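Local coordinates for protein 4-hydroxy-3-methylbut-2-enyl diphosphate reductase (Aquifex aeolicus, PDB 3DNF) that reduces (E)-4-hydroxy-3-methylbut-2-enyl diphosphate to isopentenyl and dimethylallyl diphosphate using an iron-sulfur cluster, the last step of the non-mevalonate isoprenoid pathway, at residues I4-H9 against I270-K275; K28-K33 against G66-I71; G32-L37 against L53-S58; E61-G66 against K87-I92; M213-G218 against T238-T243. All coordinates share one frame; numbering follows the deposited sequence.

Interaction 1 (I4-H9 against I270-K275); sequences IIIAEH and IIEQVK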
# COMPACT_ATOMS: atom_id res chain seq x y z
N ILE B 4 37.43 -6.82 21.66
CA ILE B 4 36.31 -5.86 21.62
C ILE B 4 35.88 -5.64 20.18
O ILE B 4 36.69 -5.26 19.34
CB ILE B 4 36.70 -4.48 22.20
CG1 ILE B 4 37.78 -4.59 23.29
CG2 ILE B 4 35.45 -3.73 22.68
CD1 ILE B 4 39.21 -4.63 22.75
N ILE B 5 34.61 -5.89 19.89
CA ILE B 5 34.10 -5.61 18.55
C ILE B 5 33.01 -4.55 18.58
O ILE B 5 31.97 -4.72 19.22
CB ILE B 5 33.67 -6.90 17.80
CG1 ILE B 5 33.15 -6.56 16.39
CG2 ILE B 5 32.65 -7.69 18.61
CD1 ILE B 5 33.20 -7.70 15.39
N ILE B 6 33.27 -3.45 17.90
CA ILE B 6 32.27 -2.41 17.70
C ILE B 6 31.40 -2.83 16.53
O ILE B 6 31.90 -3.07 15.43
CB ILE B 6 32.92 -1.01 17.47
CG1 ILE B 6 33.76 -0.61 18.68
CG2 ILE B 6 31.84 0.05 17.18
CD1 ILE B 6 34.71 0.53 18.43
N ALA B 7 30.10 -2.95 16.79
CA ALA B 7 29.13 -3.37 15.78
C ALA B 7 29.13 -2.41 14.60
O ALA B 7 29.27 -1.19 14.76
CB ALA B 7 27.72 -3.46 16.39
N GLU B 8 28.98 -2.98 13.41
CA GLU B 8 28.83 -2.17 12.22
C GLU B 8 27.59 -1.27 12.34
O GLU B 8 26.54 -1.70 12.83
CB GLU B 8 28.72 -3.06 10.99
CG GLU B 8 29.22 -2.38 9.74
CD GLU B 8 28.83 -3.12 8.48
OE1 GLU B 8 28.47 -4.31 8.57
OE2 GLU B 8 28.89 -2.50 7.39
N HIS B 9 27.74 -0.01 11.92
CA HIS B 9 26.66 1.00 11.99
C HIS B 9 26.37 1.56 13.39
O HIS B 9 25.42 2.34 13.54
CB HIS B 9 25.35 0.51 11.34
CG HIS B 9 25.54 -0.13 10.00
ND1 HIS B 9 26.00 0.58 8.90
CD2 HIS B 9 25.37 -1.40 9.58
CE1 HIS B 9 26.10 -0.24 7.87
NE2 HIS B 9 25.72 -1.45 8.26
N ILE B 270 32.73 9.03 21.87
CA ILE B 270 32.13 8.39 23.05
C ILE B 270 32.30 6.87 22.98
O ILE B 270 32.66 6.25 23.97
CB ILE B 270 30.66 8.83 23.30
CG1 ILE B 270 30.64 10.27 23.81
CG2 ILE B 270 29.96 7.89 24.33
CD1 ILE B 270 29.27 10.98 23.75
N ILE B 271 32.04 6.28 21.81
CA ILE B 271 32.27 4.84 21.60
C ILE B 271 33.72 4.43 21.88
O ILE B 271 33.97 3.36 22.46
CB ILE B 271 31.85 4.39 20.17
CG1 ILE B 271 30.40 4.77 19.87
CG2 ILE B 271 32.07 2.87 19.98
CD1 ILE B 271 30.01 4.58 18.39
N GLU B 272 34.68 5.27 21.50
CA GLU B 272 36.10 5.02 21.79
C GLU B 272 36.41 5.14 23.28
O GLU B 272 37.24 4.38 23.79
CB GLU B 272 37.01 5.94 20.97
CG GLU B 272 36.91 5.74 19.45
CD GLU B 272 37.13 4.29 19.02
OE1 GLU B 272 38.11 3.68 19.48
OE2 GLU B 272 36.31 3.76 18.23
N GLN B 273 35.76 6.08 23.95
CA GLN B 273 35.89 6.24 25.40
C GLN B 273 35.46 4.97 26.11
O GLN B 273 36.12 4.52 27.04
CB GLN B 273 35.06 7.42 25.90
CG GLN B 273 35.69 8.78 25.65
CD GLN B 273 35.06 9.89 26.48
OE1 GLN B 273 35.65 10.95 26.63
NE2 GLN B 273 33.86 9.64 27.02
N VAL B 274 34.34 4.41 25.66
CA VAL B 274 33.81 3.16 26.20
C VAL B 274 34.74 1.97 25.91
O VAL B 274 35.07 1.19 26.81
CB VAL B 274 32.37 2.91 25.70
CG1 VAL B 274 31.89 1.48 26.03
CG2 VAL B 274 31.43 3.96 26.30
N LYS B 275 35.18 1.86 24.65
CA LYS B 275 36.08 0.79 24.22
C LYS B 275 37.37 0.75 25.04
O LYS B 275 37.77 -0.31 25.50
CB LYS B 275 36.40 0.92 22.72
CG LYS B 275 37.42 -0.09 22.19
CD LYS B 275 37.60 0.07 20.69
CE LYS B 275 38.64 -0.89 20.18
NZ LYS B 275 38.24 -1.39 18.84
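Ile6 of the strand meets Ile271, Glu272 and Lys275 of the helix. From CB outward the chain forks. The CG2 methyl lies anti to the backbone N and rests on Ile271 CG2 at 4.0 Å. The other branch leaves with CG1 anti to the carbonyl carbon (chi1 -61°), and Ile6 CG1 passes the same Ile271 CG2 methyl at 4.1 Å, so one methyl of the helix touches both arms of the fork. At the tip, Ile6 CD1 meets a carboxylate oxygen, Glu272 OE2, at 3.6 Å and the aliphatic flank of the lysine, Lys275 CD, at 3.7 Å. Both of these chains cross the isoleucine at about a right angle. Glu272 starts out pointing away from the strand and folds back through its bent chi2. Lys275 runs straight to CE, with CG anti to the backbone N (chi1 176°), and turns just before NZ; on the way its CG brushes Ile4 CG2 at 4.2 Å. No hydrogen bond links the two segments, and Ile271 is the buried member of the group, packed also on Ile260 and Ala262. The short strand and helix axes run nearly antiparallel, at 166° and 10.4 Å apart. Ile5, on the reverse face, packs on Leu206 of helix 195-206. Edge strand 3-6 thus lies between helices on both faces of a parallel sheet, the layering of an open alpha/beta fold.

Interaction 2 (K28-K33 against G66-I71); sequences KESQGK and GDTVII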
# COMPACT_ATOMS: atom_id res chain seq x y z
N LYS B 28 37.24 26.54 8.50
CA LYS B 28 38.39 26.86 7.67
C LYS B 28 38.07 27.83 6.55
O LYS B 28 38.96 28.24 5.82
CB LYS B 28 39.04 25.58 7.11
CG LYS B 28 39.84 24.81 8.16
CD LYS B 28 40.18 23.39 7.72
CE LYS B 28 41.13 22.74 8.72
NZ LYS B 28 41.24 21.28 8.40
N GLU B 29 36.80 28.20 6.40
CA GLU B 29 36.38 29.12 5.33
C GLU B 29 35.53 30.27 5.89
O GLU B 29 35.08 31.15 5.14
CB GLU B 29 35.57 28.37 4.24
CG GLU B 29 34.32 27.68 4.80
CD GLU B 29 33.39 26.98 3.76
OE1 GLU B 29 33.05 27.62 2.73
OE2 GLU B 29 32.95 25.81 4.03
N SER B 30 35.30 30.27 7.20
CA SER B 30 34.44 31.25 7.82
C SER B 30 35.16 32.43 8.47
O SER B 30 35.82 32.30 9.51
CB SER B 30 33.54 30.56 8.86
OG SER B 30 32.65 29.67 8.18
N GLN B 31 34.98 33.61 7.87
CA GLN B 31 35.52 34.82 8.47
C GLN B 31 34.75 35.27 9.70
O GLN B 31 35.30 35.94 10.58
CB GLN B 31 35.55 35.94 7.44
CG GLN B 31 36.35 37.13 7.90
CD GLN B 31 36.69 38.07 6.76
OE1 GLN B 31 37.81 38.05 6.24
NE2 GLN B 31 35.73 38.90 6.37
N GLY B 32 33.47 34.90 9.77
CA GLY B 32 32.60 35.31 10.86
C GLY B 32 32.39 34.18 11.82
O GLY B 32 33.09 33.14 11.73
N LYS B 33 31.43 34.33 12.73
CA LYS B 33 31.18 33.30 13.73
C LYS B 33 30.37 32.14 13.10
O LYS B 33 29.44 32.41 12.32
CB LYS B 33 30.42 33.90 14.89
CG LYS B 33 30.09 32.93 16.02
CD LYS B 33 29.88 33.70 17.32
CE LYS B 33 29.34 32.79 18.42
NZ LYS B 33 29.40 33.44 19.75
N GLY B 66 27.58 38.10 7.49
CA GLY B 66 28.96 37.60 7.43
C GLY B 66 29.21 36.39 8.27
O GLY B 66 30.25 35.72 8.09
N ASP B 67 28.29 36.08 9.19
CA ASP B 67 28.38 34.83 9.96
C ASP B 67 28.01 33.59 9.10
O ASP B 67 27.40 33.72 8.05
CB ASP B 67 27.52 34.84 11.25
CG ASP B 67 28.07 35.78 12.34
OD1 ASP B 67 29.27 36.22 12.27
OD2 ASP B 67 27.30 36.08 13.27
N THR B 68 28.41 32.42 9.56
CA THR B 68 28.11 31.17 8.82
C THR B 68 26.98 30.48 9.57
O THR B 68 26.99 30.43 10.80
CB THR B 68 29.34 30.23 8.78
OG1 THR B 68 30.34 30.81 7.96
CG2 THR B 68 28.95 28.82 8.19
N VAL B 69 25.96 30.03 8.84
CA VAL B 69 24.95 29.18 9.48
C VAL B 69 24.85 27.86 8.74
O VAL B 69 24.89 27.79 7.51
CB VAL B 69 23.54 29.85 9.58
CG1 VAL B 69 23.55 31.01 10.59
CG2 VAL B 69 23.14 30.29 8.21
N ILE B 70 24.80 26.78 9.53
CA ILE B 70 24.73 25.40 9.02
C ILE B 70 23.33 24.81 9.17
O ILE B 70 22.79 24.66 10.31
CB ILE B 70 25.81 24.50 9.66
CG1 ILE B 70 27.21 25.11 9.41
CG2 ILE B 70 25.73 23.05 9.09
CD1 ILE B 70 28.17 24.84 10.54
N ILE B 71 22.72 24.50 8.04
CA ILE B 71 21.36 23.87 8.04
C ILE B 71 21.54 22.42 8.52
O ILE B 71 22.41 21.73 8.00
CB ILE B 71 20.75 23.89 6.64
CG1 ILE B 71 20.58 25.36 6.17
CG2 ILE B 71 19.39 23.06 6.61
CD1 ILE B 71 19.99 25.51 4.78
O HOH W 1 31.50 33.37 8.18
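Lys33 and Thr68 join the two backbones at the point where strand 68-71 begins: Lys33 O takes the N-H of Thr68 at 2.9 Å, with 164° at the hydrogen, and just before it the CA atoms of Gly32 and Asp67 close to 4.3 Å. Asp67 answers with its side chain. Its CG stands anti to the carbonyl carbon (chi1 -70°), which lets OD1 receive the N-H of Lys33 at 2.9 Å from well above the carboxylate plane. The other oxygen, OD2, is bonded to Lys64 N, so both ends of the carboxylate are pinned. Gly32 has to be small: a CB there would run into Gly66 O and Asp67 OD1. Two residues before the glycine, Ser30 OG and Thr68 OG1 approach to 2.6 Å, and Ser30 OG is also bonded to Ser26 O of helix 14-26. One water ties the rest together, accepting from Gly32 N at 3.0 Å, donating to Gly66 O at 2.7 Å and bonding Thr68 OG1 at 2.8 Å. Here the loop after helix 14-26 enters strand 34-36 beside the start of strand 68-71, the two central strands of a four-stranded parallel sheet in an open alpha/beta lobe.

Interaction 3 (G32-L37 against L53-S58); sequences GKVYTL and LGVFPS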
# COMPACT_ATOMS: atom_id res chain seq x y z
N GLY B 32 33.47 34.90 9.77
CA GLY B 32 32.60 35.31 10.86
C GLY B 32 32.39 34.18 11.82
O GLY B 32 33.09 33.14 11.73
N LYS B 33 31.43 34.33 12.73
CA LYS B 33 31.18 33.30 13.73
C LYS B 33 30.37 32.14 13.10
O LYS B 33 29.44 32.41 12.32
CB LYS B 33 30.42 33.90 14.89
CG LYS B 33 30.09 32.93 16.02
CD LYS B 33 29.88 33.70 17.32
CE LYS B 33 29.34 32.79 18.42
NZ LYS B 33 29.40 33.44 19.75
N VAL B 34 30.73 30.90 13.44
CA VAL B 34 30.04 29.69 12.90
C VAL B 34 28.94 29.16 13.83
O VAL B 34 29.19 28.79 14.99
CB VAL B 34 31.06 28.54 12.57
CG1 VAL B 34 30.28 27.31 12.01
CG2 VAL B 34 32.15 29.04 11.56
N TYR B 35 27.74 29.05 13.25
CA TYR B 35 26.57 28.54 14.00
C TYR B 35 25.99 27.37 13.23
O TYR B 35 26.00 27.34 12.00
CB TYR B 35 25.47 29.57 14.06
CG TYR B 35 25.77 30.79 14.87
CD1 TYR B 35 25.40 30.86 16.19
CD2 TYR B 35 26.37 31.90 14.27
CE1 TYR B 35 25.64 32.01 16.95
CE2 TYR B 35 26.62 33.03 15.01
CZ TYR B 35 26.26 33.10 16.33
OH TYR B 35 26.47 34.23 17.09
N THR B 36 25.44 26.43 14.00
CA THR B 36 24.49 25.46 13.47
C THR B 36 23.15 26.07 13.79
O THR B 36 22.98 26.84 14.75
CB THR B 36 24.67 24.02 14.11
OG1 THR B 36 24.51 24.06 15.53
CG2 THR B 36 26.04 23.39 13.73
N LEU B 37 22.20 25.81 12.91
CA LEU B 37 20.85 26.32 13.14
C LEU B 37 20.13 25.40 14.11
O LEU B 37 19.51 24.40 13.70
CB LEU B 37 20.11 26.39 11.81
CG LEU B 37 20.46 27.51 10.85
CD1 LEU B 37 19.63 27.30 9.55
CD2 LEU B 37 20.13 28.86 11.50
N LEU B 53 35.12 23.84 19.72
CA LEU B 53 35.82 24.10 18.44
C LEU B 53 35.50 25.43 17.78
O LEU B 53 36.21 25.85 16.84
CB LEU B 53 35.48 23.01 17.41
CG LEU B 53 35.96 21.59 17.58
CD1 LEU B 53 35.42 20.72 16.45
CD2 LEU B 53 37.51 21.53 17.65
N GLY B 54 34.41 26.07 18.21
CA GLY B 54 33.90 27.29 17.58
C GLY B 54 32.64 27.12 16.72
O GLY B 54 32.29 28.01 15.93
N VAL B 55 31.99 25.97 16.82
CA VAL B 55 30.71 25.72 16.15
C VAL B 55 29.57 25.83 17.18
O VAL B 55 29.40 24.95 18.00
CB VAL B 55 30.73 24.35 15.40
CG1 VAL B 55 29.35 24.05 14.82
CG2 VAL B 55 31.83 24.34 14.32
N PHE B 56 28.84 26.94 17.13
CA PHE B 56 27.88 27.29 18.19
C PHE B 56 26.48 26.96 17.78
O PHE B 56 26.09 27.22 16.67
CB PHE B 56 27.96 28.78 18.50
CG PHE B 56 29.33 29.23 19.00
CD1 PHE B 56 29.61 29.18 20.35
CD2 PHE B 56 30.35 29.62 18.12
CE1 PHE B 56 30.84 29.57 20.85
CE2 PHE B 56 31.58 30.02 18.61
CZ PHE B 56 31.83 30.00 19.99
N PRO B 57 25.71 26.37 18.71
CA PRO B 57 24.31 26.08 18.47
C PRO B 57 23.51 27.38 18.58
O PRO B 57 23.45 27.98 19.66
CB PRO B 57 23.97 25.14 19.61
CG PRO B 57 24.89 25.48 20.69
CD PRO B 57 26.16 25.94 20.05
N SER B 58 22.91 27.81 17.48
CA SER B 58 22.11 29.03 17.54
C SER B 58 20.92 28.91 18.49
O SER B 58 20.34 27.83 18.63
CB SER B 58 21.72 29.52 16.16
OG SER B 58 20.69 28.75 15.59
O HOH W 2 33.09 30.53 15.13
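Lys33 and Phe56 are brought together by two torsions: the lysine chain leaves with CG anti to its own N (chi1 -180°) and stays extended, while Phe56 CG turns anti to the carbonyl carbon (chi1 -61°) and presents a ring face to the lysine chain. Lys33 CE sits over that face, 3.3 Å from Phe56 CD2. Beyond it, Lys33 NZ stands 4.0 Å from the Phe56 ring centroid and only 2° off the normal, a cation-pi contact, while Val34 O lies in plane at the ring edge. Replacing the ring by an alanine here would probably leave the lysine ammonium without its aromatic partner and open a gap beside Val34 O. Strands 34-36 and 55-57 are joined through helix 44-53 in a beta-alpha-beta crossover, and their parallel pairing shows in Phe56 N to Val34 O, Thr36 N to Phe56 O and Ser58 N to Thr36 O, each 2.9 Å, the first almost straight. On the face opposite Phe56, Thr36 CG2 presses on Val55 CG1 at 3.5 Å, while Thr36 OG1 is bonded to Gly38 O. Ser58 OG reaches Gly38 N. A water bridges the strands where they begin, accepting from Val34 N at 2.9 Å and donating to Gly54 O.

Interaction 4 (E61-G66 against K87-I92); sequences EEFKEG and KGLKVI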
# COMPACT_ATOMS: atom_id res chain seq x y z
N GLU B 61 17.92 34.37 16.65
CA GLU B 61 18.27 34.99 15.39
C GLU B 61 19.50 35.88 15.67
O GLU B 61 19.65 37.00 15.17
CB GLU B 61 17.03 35.75 14.88
CG GLU B 61 17.12 36.39 13.50
CD GLU B 61 17.33 35.45 12.33
OE1 GLU B 61 16.83 34.30 12.25
OE2 GLU B 61 18.03 35.88 11.40
N GLU B 62 20.43 35.36 16.48
CA GLU B 62 21.56 36.17 16.93
C GLU B 62 22.69 36.34 15.90
O GLU B 62 23.50 37.25 16.05
CB GLU B 62 22.15 35.64 18.24
CG GLU B 62 22.84 34.28 18.12
CD GLU B 62 21.91 33.09 18.39
OE1 GLU B 62 20.75 33.08 17.93
OE2 GLU B 62 22.38 32.16 19.07
N PHE B 63 22.77 35.46 14.90
CA PHE B 63 23.80 35.56 13.84
C PHE B 63 23.62 36.82 13.00
O PHE B 63 22.50 37.31 12.82
CB PHE B 63 23.84 34.28 12.98
CG PHE B 63 22.49 33.59 12.85
CD1 PHE B 63 21.52 34.13 12.00
CD2 PHE B 63 22.18 32.45 13.57
CE1 PHE B 63 20.27 33.55 11.85
CE2 PHE B 63 20.90 31.83 13.42
CZ PHE B 63 19.96 32.41 12.57
N LYS B 64 24.73 37.36 12.53
CA LYS B 64 24.74 38.63 11.83
C LYS B 64 25.38 38.50 10.45
O LYS B 64 26.05 37.52 10.15
CB LYS B 64 25.45 39.70 12.66
CG LYS B 64 26.96 39.60 12.70
CD LYS B 64 27.47 40.32 13.94
CE LYS B 64 28.78 41.08 13.78
NZ LYS B 64 29.93 40.53 13.03
N GLU B 65 25.22 39.53 9.63
CA GLU B 65 25.80 39.52 8.29
C GLU B 65 27.24 39.02 8.38
O GLU B 65 28.04 39.49 9.22
CB GLU B 65 25.77 40.91 7.67
CG GLU B 65 26.28 40.95 6.24
CD GLU B 65 26.39 42.37 5.69
OE1 GLU B 65 26.66 43.31 6.46
OE2 GLU B 65 26.23 42.52 4.47
N GLY B 66 27.58 38.10 7.49
CA GLY B 66 28.96 37.60 7.43
C GLY B 66 29.21 36.39 8.27
O GLY B 66 30.25 35.72 8.09
N LYS B 87 19.95 37.68 4.42
CA LYS B 87 20.48 38.37 5.61
C LYS B 87 22.02 38.48 5.53
O LYS B 87 22.68 39.04 6.42
CB LYS B 87 20.03 37.63 6.88
CG LYS B 87 20.30 38.41 8.15
CD LYS B 87 20.04 37.59 9.38
CE LYS B 87 20.29 38.42 10.63
NZ LYS B 87 19.90 37.66 11.87
N GLY B 88 22.58 37.93 4.46
CA GLY B 88 24.01 38.09 4.18
C GLY B 88 24.82 37.07 4.95
O GLY B 88 25.99 37.30 5.27
N LEU B 89 24.21 35.92 5.23
CA LEU B 89 24.89 34.87 5.94
C LEU B 89 25.52 33.90 4.94
O LEU B 89 24.96 33.66 3.86
CB LEU B 89 23.88 34.15 6.83
CG LEU B 89 23.12 34.95 7.88
CD1 LEU B 89 21.96 34.12 8.45
CD2 LEU B 89 24.08 35.39 8.98
N LYS B 90 26.69 33.34 5.29
CA LYS B 90 27.20 32.19 4.56
C LYS B 90 26.45 30.93 5.00
O LYS B 90 26.57 30.50 6.15
CB LYS B 90 28.71 32.03 4.78
CG LYS B 90 29.29 30.76 4.16
CD LYS B 90 30.82 30.67 4.35
CE LYS B 90 31.50 31.61 3.34
NZ LYS B 90 32.99 31.48 3.37
N VAL B 91 25.66 30.37 4.08
CA VAL B 91 24.74 29.29 4.39
C VAL B 91 25.37 28.01 3.89
O VAL B 91 25.62 27.85 2.67
CB VAL B 91 23.33 29.51 3.78
CG1 VAL B 91 22.44 28.27 4.11
CG2 VAL B 91 22.70 30.82 4.35
N ILE B 92 25.66 27.12 4.83
CA ILE B 92 26.13 25.77 4.52
C ILE B 92 24.97 24.79 4.64
O ILE B 92 24.40 24.59 5.72
CB ILE B 92 27.24 25.32 5.48
CG1 ILE B 92 28.30 26.44 5.70
CG2 ILE B 92 27.84 23.95 5.04
CD1 ILE B 92 29.56 26.36 4.91
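The Phe63 ring has Glu61 CA over one face, set toward the rim, while Leu89 and Lys87 come at it obliquely from the other segment. All this sits where helix 78-86 ends in a Schellman motif at Gly88 and the chain turns into strand 90-93, so the contact ties that helix end to the loop leading into strand 68-71, the neighbouring parallel strand of the sheet. Leu89 CD1 touches Phe63 CD1 at 3.6 Å, and the two side chains cross at about a right angle. The second flat group, the Glu61 carboxylate, receives Lys87 at OE2 on the anti side, 23° out of its plane. Lys87 is stretched out, CG anti to its backbone N (chi1 -169°), and its NZ has two acceptors: Glu61 OE2 at 2.6 Å, a salt bridge, and Phe63 O at 2.8 Å, entered nearly along the carbonyl direction. With a methionine in its place, the Glu61 carboxylate would probably lose its balancing charge and Phe63 O its donor, leaving the loop freer to shift. The other methyl of the leucine, Leu89 CD2, lies 3.1 Å from Lys64 O, a close fit. Leu84 of the helix backs both Phe63 and Leu89. Gly88 leaves room for Glu65, whose CG would clash with any CB there. Gly66, at positive phi, then brings its N-H to Gly88 O at 2.8 Å, with the donor standing 37° out of the carbonyl plane.

Interaction 5 (M213-G218 against T238-T243); sequences MIIIGG and TYHIET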
# COMPACT_ATOMS: atom_id res chain seq x y z
N MET B 213 27.17 -7.57 25.77
CA MET B 213 26.78 -6.52 24.85
C MET B 213 26.68 -5.19 25.60
O MET B 213 26.00 -5.10 26.63
CB MET B 213 25.45 -6.87 24.18
CG MET B 213 25.58 -7.71 22.92
SD MET B 213 26.58 -6.90 21.63
CE MET B 213 25.55 -5.54 21.08
N ILE B 214 27.36 -4.17 25.09
CA ILE B 214 27.24 -2.79 25.57
C ILE B 214 26.52 -1.92 24.54
O ILE B 214 26.95 -1.84 23.39
CB ILE B 214 28.63 -2.15 25.89
CG1 ILE B 214 29.45 -3.03 26.85
CG2 ILE B 214 28.47 -0.70 26.41
CD1 ILE B 214 28.79 -3.34 28.21
N ILE B 215 25.43 -1.29 24.97
CA ILE B 215 24.64 -0.39 24.12
C ILE B 215 24.76 1.03 24.68
O ILE B 215 24.40 1.29 25.84
CB ILE B 215 23.14 -0.84 24.03
CG1 ILE B 215 23.00 -2.26 23.43
CG2 ILE B 215 22.29 0.21 23.30
CD1 ILE B 215 23.60 -2.46 22.03
N ILE B 216 25.31 1.94 23.88
CA ILE B 216 25.57 3.30 24.32
C ILE B 216 24.51 4.28 23.76
O ILE B 216 24.07 4.14 22.62
CB ILE B 216 27.00 3.77 23.94
CG1 ILE B 216 28.05 2.76 24.38
CG2 ILE B 216 27.31 5.15 24.56
CD1 ILE B 216 29.34 2.85 23.58
N GLY B 217 24.10 5.24 24.59
CA GLY B 217 23.18 6.28 24.15
C GLY B 217 22.43 6.93 25.28
O GLY B 217 22.36 6.38 26.39
N GLY B 218 21.85 8.10 25.01
CA GLY B 218 21.03 8.78 26.01
C GLY B 218 19.81 7.93 26.32
O GLY B 218 19.30 7.25 25.43
N THR B 238 23.38 -7.77 28.24
CA THR B 238 23.35 -6.48 27.57
C THR B 238 23.16 -5.41 28.67
O THR B 238 22.32 -5.55 29.57
CB THR B 238 22.21 -6.38 26.53
OG1 THR B 238 22.38 -7.39 25.53
CG2 THR B 238 22.19 -4.98 25.86
N TYR B 239 23.96 -4.34 28.59
CA TYR B 239 23.86 -3.25 29.53
C TYR B 239 23.78 -2.00 28.71
O TYR B 239 24.55 -1.81 27.78
CB TYR B 239 25.07 -3.22 30.45
CG TYR B 239 25.25 -4.52 31.23
CD1 TYR B 239 26.09 -5.53 30.76
CD2 TYR B 239 24.56 -4.74 32.43
CE1 TYR B 239 26.24 -6.73 31.46
CE2 TYR B 239 24.70 -5.93 33.14
CZ TYR B 239 25.55 -6.92 32.65
OH TYR B 239 25.70 -8.10 33.35
N HIS B 240 22.80 -1.16 29.04
CA HIS B 240 22.72 0.15 28.40
C HIS B 240 23.44 1.20 29.25
O HIS B 240 23.27 1.24 30.47
CB HIS B 240 21.26 0.54 28.15
CG HIS B 240 21.08 1.98 27.80
ND1 HIS B 240 20.60 2.91 28.69
CD2 HIS B 240 21.38 2.66 26.67
CE1 HIS B 240 20.58 4.10 28.13
NE2 HIS B 240 21.05 3.98 26.90
N ILE B 241 24.27 2.04 28.62
CA ILE B 241 25.01 3.09 29.33
C ILE B 241 25.05 4.41 28.54
O ILE B 241 24.99 4.39 27.31
CB ILE B 241 26.46 2.66 29.71
CG1 ILE B 241 27.27 2.33 28.45
CG2 ILE B 241 26.46 1.47 30.68
CD1 ILE B 241 28.77 2.40 28.66
N GLU B 242 25.16 5.53 29.26
CA GLU B 242 25.30 6.85 28.64
C GLU B 242 26.77 7.31 28.61
O GLU B 242 27.17 8.09 27.74
CB GLU B 242 24.45 7.88 29.39
CG GLU B 242 22.97 7.80 29.08
CD GLU B 242 22.17 8.86 29.80
OE1 GLU B 242 22.54 9.23 30.94
OE2 GLU B 242 21.15 9.32 29.24
N THR B 243 27.55 6.81 29.57
CA THR B 243 28.96 7.18 29.71
C THR B 243 29.79 5.95 30.08
O THR B 243 29.28 5.02 30.72
CB THR B 243 29.14 8.28 30.82
OG1 THR B 243 28.34 9.43 30.49
CG2 THR B 243 30.59 8.74 30.94
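Ile214 and Ile241 mark the tight side of this parallel pair. Ile214 CG2 rests on Ile241 CG1 at 3.8 Å, and Ile216 CG1 lies side by side with Ile241 CG1 at 4.2 Å. Ile241 is turned so that CG1 stands between its N and carbonyl carbon (chi1 60°), the crowded position, which places that branch among the other isoleucines. Val274 of helix 268-281 closes over Ile216 and Ile241. Between the strands four backbone bonds alternate: Tyr239 N to Met213 O, Ile215 N to Tyr239 O at 3.0 Å and almost straight at 178°, Ile241 N to Ile215 O, and Gly217 N to Ile241 O. The other face is more polar, though Thr238 CG2 still meets Ile215 CG1 at 3.7 Å. The looser, solvent side lies at the partly exposed His240, Glu242 and Gly218. His240 NE2 offers its proton to Gly217 O at 2.8 Å, a weak bond, bent to 127°, and Glu242 lays OE2 3.3 Å from Gly218 CA. Thr238 OG1 and Glu242 OE2 find their stronger partners outside, Ser231 OG and Lys219 N. The backbone bonds define the parallel register, and apolar side chains fill the face of Ile214, Ile216 and Ile241. Gly217 is thus held by a regular strand bond at its N and a weak imidazole bond at its O, just before the chain leads to Ser221, predicted to bind the hydroxymethylbutenyl diphosphate substrate.

How the interactions relate
From the N terminus, strand 3-6 opens interaction 1, which closes only when helix 268-281 is reached; the other four contacts all nest inside that loop. Interactions 2 and 3 overlap at Gly32 and Lys33: 32-37 meets 53-58 first, and 28-33 then meets 66-71. Interaction 4 opens after interaction 3 has closed, and it crosses interaction 2, sharing Gly66. These three tie together one parallel sheet, with strands in the order 55-57, 34-36, 68-71, 90-93, and Phe63 touches Tyr35, Leu37 and Ser58. Interaction 5 comes later in series, in the sheet that holds strand 3-6, and Val274 packs it against the helix of interaction 1; the centres of interactions 4 and 5 are about 38 Å apart.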